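Local coordinates for extracellular solute-binding protein, family 1 (Trichodesmium erythraeum IMS101, PDB 6G7N) that binds iron(III) and probably hands it to an ABC transporter for uptake into the cell, at residues Q73-S78 and P243-A248; H153-A158 and N303-K308. One frame throughout, in Å; residues are numbered along the deposited sequence. Where two conformers were deposited one is given.

Interaction 1: Q73-S78 and P243-A248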
loop_
_atom_site.group_PDB
_atom_site.type_symbol
_atom_site.label_atom_id
_atom_site.label_comp_id
_atom_site.label_asym_id
_atom_site.label_seq_id
_atom_site.Cartn_x
_atom_site.Cartn_y
_atom_site.Cartn_z
ATOM N N GLN A 73 11.039 -7.944 15.846
ATOM C CA GLN A 73 11.916 -9.102 15.948
ATOM C C GLN A 73 11.634 -10.084 14.817
ATOM O O GLN A 73 10.498 -10.210 14.373
ATOM C CB GLN A 73 11.797 -9.810 17.302
ATOM C CG GLN A 73 10.413 -10.365 17.630
ATOM C CD GLN A 73 10.412 -11.191 18.911
ATOM O OE1 GLN A 73 11.076 -12.217 18.997
ATOM N NE2 GLN A 73 9.651 -10.738 19.909
ATOM N N PRO A 74 12.680 -10.787 14.369
ATOM C CA PRO A 74 12.482 -11.686 13.213
ATOM C C PRO A 74 11.735 -12.956 13.577
ATOM O O PRO A 74 11.958 -13.521 14.642
ATOM C CB PRO A 74 13.911 -11.998 12.772
ATOM C CG PRO A 74 14.714 -11.880 14.034
ATOM C CD PRO A 74 14.090 -10.727 14.772
ATOM N N ILE A 75 10.884 -13.425 12.677
ATOM C CA ILE A 75 10.080 -14.610 12.852
ATOM C C ILE A 75 10.288 -15.570 11.702
ATOM O O ILE A 75 10.135 -15.175 10.552
ATOM C CB ILE A 75 8.577 -14.213 12.939
ATOM C CG1 ILE A 75 8.302 -13.260 14.090
ATOM C CG2 ILE A 75 7.697 -15.469 13.021
ATOM C CD1 ILE A 75 8.591 -13.793 15.446
ATOM N N SER A 76 10.589 -16.831 12.028
ATOM C CA SER A 76 10.743 -17.877 11.027
ATOM C C SER A 76 9.587 -18.869 11.159
ATOM O O SER A 76 9.534 -19.645 12.102
ATOM C CB SER A 76 12.098 -18.572 11.191
ATOM O OG SER A 76 13.134 -17.664 10.820
ATOM N N SER A 77 8.684 -18.826 10.196
ATOM C CA SER A 77 7.472 -19.652 10.157
ATOM C C SER A 77 7.303 -20.236 8.786
ATOM O O SER A 77 7.219 -19.499 7.808
ATOM C CB SER A 77 6.259 -18.773 10.492
ATOM O OG SER A 77 5.042 -19.394 10.098
ATOM N N SER A 78 7.209 -21.559 8.699
ATOM C CA SER A 78 6.908 -22.225 7.436
ATOM C C SER A 78 5.593 -21.702 6.845
ATOM O O SER A 78 5.482 -21.529 5.639
ATOM C CB SER A 78 6.825 -23.733 7.639
ATOM O OG SER A 78 6.394 -24.433 6.504
ATOM N N PRO A 243 5.280 -9.289 24.966
ATOM C CA PRO A 243 5.057 -10.125 26.151
ATOM C C PRO A 243 4.490 -11.511 25.858
ATOM O O PRO A 243 4.655 -12.428 26.661
ATOM C CB PRO A 243 4.100 -9.304 27.011
ATOM C CG PRO A 243 3.571 -8.230 26.165
ATOM C CD PRO A 243 4.488 -8.046 24.994
ATOM N N ASN A 244 3.816 -11.661 24.722
ATOM C CA ASN A 244 3.253 -12.954 24.295
ATOM C C ASN A 244 3.695 -13.241 22.867
ATOM O O ASN A 244 2.912 -13.193 21.906
ATOM C CB ASN A 244 1.737 -12.933 24.385
ATOM C CG ASN A 244 1.126 -14.306 24.219
ATOM O OD1 ASN A 244 1.828 -15.297 23.956
ATOM N ND2 ASN A 244 -0.196 -14.383 24.391
ATOM N N LYS A 245 4.965 -13.584 22.720
ATOM C CA LYS A 245 5.539 -13.874 21.411
ATOM C C LYS A 245 4.827 -15.039 20.716
ATOM O O LYS A 245 4.523 -14.962 19.525
ATOM C CB LYS A 245 7.044 -14.155 21.539
ATOM C CG LYS A 245 7.739 -14.455 20.230
ATOM C CD LYS A 245 9.192 -14.859 20.444
ATOM C CE LYS A 245 9.852 -15.200 19.126
ATOM N NZ LYS A 245 11.313 -15.428 19.272
ATOM N N GLU A 246 4.553 -16.077 21.464
ATOM C CA GLU A 246 3.875 -17.246 20.910
ATOM C C GLU A 246 2.468 -16.918 20.303
ATOM O O GLU A 246 2.075 -17.346 19.204
ATOM C CB GLU A 246 3.736 -18.342 21.973
ATOM N N GLY A 247 1.752 -16.097 21.061
ATOM C CA GLY A 247 0.438 -15.652 20.626
ATOM C C GLY A 247 0.538 -14.714 19.436
ATOM O O GLY A 247 -0.309 -14.784 18.539
ATOM N N ALA A 248 1.568 -13.863 19.421
ATOM C CA ALA A 248 1.787 -12.943 18.300
ATOM C C ALA A 248 2.039 -13.722 17.012
ATOM O O ALA A 248 1.464 -13.401 15.957
ATOM C CB ALA A 248 2.942 -12.011 18.590
HETATM O O HOH W 1 12.517 -13.440 21.172
HETATM O O HOH W 2 12.063 -15.843 16.477
#
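Q73 and K245 meet where the loop after strand 72-73 passes the first turn of helix 245-255, in one lobe of the bilobal fold of bacterial solute-binding proteins. Q73 OE1 lies 3.2 Å from K245 NZ and just as near K245 CE; it thus faces the CE-NZ bond broadside, which agrees with the weakness of the hydrogen bond from NZ. One water bridges the same pair, donating to Q73 OE1 and accepting from NZ; a second, 2.9 Å from K245 NZ, links the ammonium to P74 O instead. On the apolar side, I75 CD1 packs 4.1 Å from K245 CE.

Both polar chains are extended beyond CG. Q73 starts with CG wedged between its backbone N and carbonyl carbon (chi1 61°), and its amide is fixed from the other end, NE2 donating to V239 O at the end of strand 231-239. An alanine in place of Q73 would probably leave V239 O without this donor and the K245 ammonium dependent on its waters.

Further along the loop, S77 OG bonds to L80 N, capping helix 78-83, and to E253 of helix 245-255. K245 is positioned by the N-cap before it: N244 OD1 accepts from G247 N at 3.0 Å, with the donor 64° out of the amide's carbonyl plane.

Interaction 2: H153-A158 and N303-K308; sequences HGMSDA and NADAIK
M155 sets its thioether against two flat groups of D305, the carboxylate and the main-chain carbonyl. Above one face of the carboxylate stands M155 SD, 4.4 Å from D305 CG, displaced from the centre of the group toward CB; SD to D305 CB is the closest side-chain approach, at 4.1 Å. At the carbonyl, the methyl M155 CE comes within 3.8 Å of D305 O, tilted out of the carbonyl plane. The methyl also meets the aliphatic part of K308, with CE to CE at 4.2 Å. K308 belongs to the next turn of the helix, and its extended chain runs past the end of M155 toward its ammonium.

The shape of M155 explains this reach. CG is anti to the carbonyl carbon (chi1 -75°), and further bends at chi2 and chi3 curl the chain so that SD and CE fall on the two different parts of D305. M155 was modelled in two conformers, and these distances describe one of them. It also touches I150 and L309, flanking residues of the two helices.

The contact joins helix 140-167 to helix 303-312 at the protein surface, with M155 CA 8.1 Å from D305 CA. Helix 140-167 is kinked here: G154 has a positive phi of 79°, and the N atoms of M155 and S156 lack bonds to the preceding turn. Deeper in the same interface, A306 rests on I146 and N303 ND2 bonds to Q143.

No hydrogen bond spans the two segments. The interaction is therefore van der Waals in kind, a polarisable sulfur and methyl lying against an acidic residue and a lysine's hydrocarbon, which probably makes the fit depend on shape more than on direction.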
loop_
_atom_site.group_PDB
_atom_site.type_symbol
_atom_site.label_atom_id
_atom_site.label_comp_id
_atom_site.label_asym_id
_atom_site.label_seq_id
_atom_site.Cartn_x
_atom_site.Cartn_y
_atom_site.Cartn_z
ATOM N N HIS A 153 16.168 2.701 -12.249
ATOM C CA HIS A 153 16.814 3.588 -13.212
ATOM C C HIS A 153 18.072 4.255 -12.712
ATOM O O HIS A 153 18.828 4.753 -13.542
ATOM C CB HIS A 153 15.804 4.652 -13.658
ATOM C CG HIS A 153 14.628 4.084 -14.374
ATOM N ND1 HIS A 153 14.737 3.469 -15.604
ATOM C CD2 HIS A 153 13.330 4.014 -14.017
ATOM C CE1 HIS A 153 13.531 3.059 -15.976
ATOM N NE2 HIS A 153 12.656 3.398 -15.045
ATOM N N GLY A 154 18.296 4.269 -11.400
ATOM C CA GLY A 154 19.332 5.073 -10.793
ATOM C C GLY A 154 18.905 6.515 -10.650
ATOM O O GLY A 154 17.942 6.977 -11.275
ATOM N N MET A 155 19.630 7.271 -9.824
ATOM C CA MET A 155 19.195 8.633 -9.512
ATOM C C MET A 155 19.167 9.561 -10.722
ATOM O O MET A 155 18.230 10.348 -10.869
ATOM C CB MET A 155 20.058 9.257 -8.403
ATOM C CG MET A 155 19.749 8.732 -7.009
ATOM S SD MET A 155 18.154 9.247 -6.330
ATOM C CE MET A 155 18.410 10.919 -5.726
ATOM N N SER A 156 20.181 9.499 -11.582
ATOM C CA SER A 156 20.220 10.399 -12.745
ATOM C C SER A 156 19.055 10.206 -13.682
ATOM O O SER A 156 18.325 11.169 -13.986
ATOM C CB SER A 156 21.534 10.253 -13.512
ATOM O OG SER A 156 21.620 11.196 -14.569
ATOM N N ASP A 157 18.836 8.965 -14.126
ATOM C CA ASP A 157 17.745 8.663 -15.051
ATOM C C ASP A 157 16.381 8.887 -14.347
ATOM O O ASP A 157 15.443 9.392 -14.970
ATOM C CB ASP A 157 17.831 7.224 -15.601
ATOM C CG ASP A 157 18.969 6.971 -16.623
ATOM O OD1 ASP A 157 19.595 7.950 -17.088
ATOM O OD2 ASP A 157 19.209 5.746 -16.875
ATOM N N ALA A 158 16.257 8.526 -13.065
ATOM C CA ALA A 158 15.005 8.776 -12.353
ATOM C C ALA A 158 14.718 10.270 -12.211
ATOM O O ALA A 158 13.557 10.683 -12.276
ATOM C CB ALA A 158 14.980 8.109 -11.001
ATOM N N ASN A 303 13.668 5.098 0.468
ATOM C CA ASN A 303 12.741 6.162 0.840
ATOM C C ASN A 303 13.444 7.523 0.946
ATOM O O ASN A 303 12.938 8.520 0.442
ATOM C CB ASN A 303 12.052 5.808 2.150
ATOM C CG ASN A 303 11.129 6.913 2.634
ATOM O OD1 ASN A 303 11.530 7.766 3.409
ATOM N ND2 ASN A 303 9.913 6.918 2.134
ATOM N N ALA A 304 14.603 7.568 1.612
ATOM C CA ALA A 304 15.314 8.849 1.755
ATOM C C ALA A 304 15.723 9.408 0.398
ATOM O O ALA A 304 15.629 10.628 0.161
ATOM C CB ALA A 304 16.533 8.693 2.654
ATOM N N ASP A 305 16.148 8.544 -0.516
ATOM C CA ASP A 305 16.519 8.975 -1.866
ATOM C C ASP A 305 15.306 9.512 -2.622
ATOM O O ASP A 305 15.408 10.488 -3.360
ATOM C CB ASP A 305 17.175 7.824 -2.652
ATOM C CG ASP A 305 18.659 7.546 -2.258
ATOM O OD1 ASP A 305 19.232 8.258 -1.431
ATOM O OD2 ASP A 305 19.270 6.622 -2.842
ATOM N N ALA A 306 14.149 8.892 -2.434
ATOM C CA ALA A 306 12.921 9.376 -3.027
ATOM C C ALA A 306 12.559 10.776 -2.562
ATOM O O ALA A 306 12.229 11.661 -3.356
ATOM C CB ALA A 306 11.767 8.402 -2.788
ATOM N N ILE A 307 12.643 11.009 -1.251
ATOM C CA ILE A 307 12.383 12.325 -0.678
ATOM C C ILE A 307 13.340 13.363 -1.294
ATOM O O ILE A 307 12.918 14.458 -1.667
ATOM C CB ILE A 307 12.458 12.266 0.856
ATOM C CG1 ILE A 307 11.281 11.447 1.406
ATOM C CG2 ILE A 307 12.512 13.659 1.457
ATOM C CD1 ILE A 307 11.360 11.142 2.890
ATOM N N LYS A 308 14.620 13.032 -1.336
ATOM C CA LYS A 308 15.625 13.926 -1.925
ATOM C C LYS A 308 15.307 14.263 -3.381
ATOM O O LYS A 308 15.337 15.421 -3.778
ATOM C CB LYS A 308 17.033 13.321 -1.801
ATOM C CG LYS A 308 18.137 14.158 -2.433
ATOM C CD LYS A 308 19.453 13.408 -2.403
ATOM C CE LYS A 308 20.393 13.885 -3.494
ATOM N NZ LYS A 308 21.775 13.415 -3.212
#

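From the N terminus the four segments come in the order 73-78, 153-158, 243-248, 303-308, so the contacts cross rather than nest. Interaction 1 closes a loop of 164 intervening residues, bringing the strand 72-73 exit back to the start of helix 245-255. Interaction 2 opens inside that loop and closes 144 residues later, tying helix 140-167 to the C-terminal helix 303-312. The iron ligands Y197 and Y198 fall in the span common to both loops, whereas Y141 lies within the first alone. The centres of interactions 1 and 2 are 35 Å apart and their nearest atoms about 19 Å, so they lie in separate parts of the fold and do not touch.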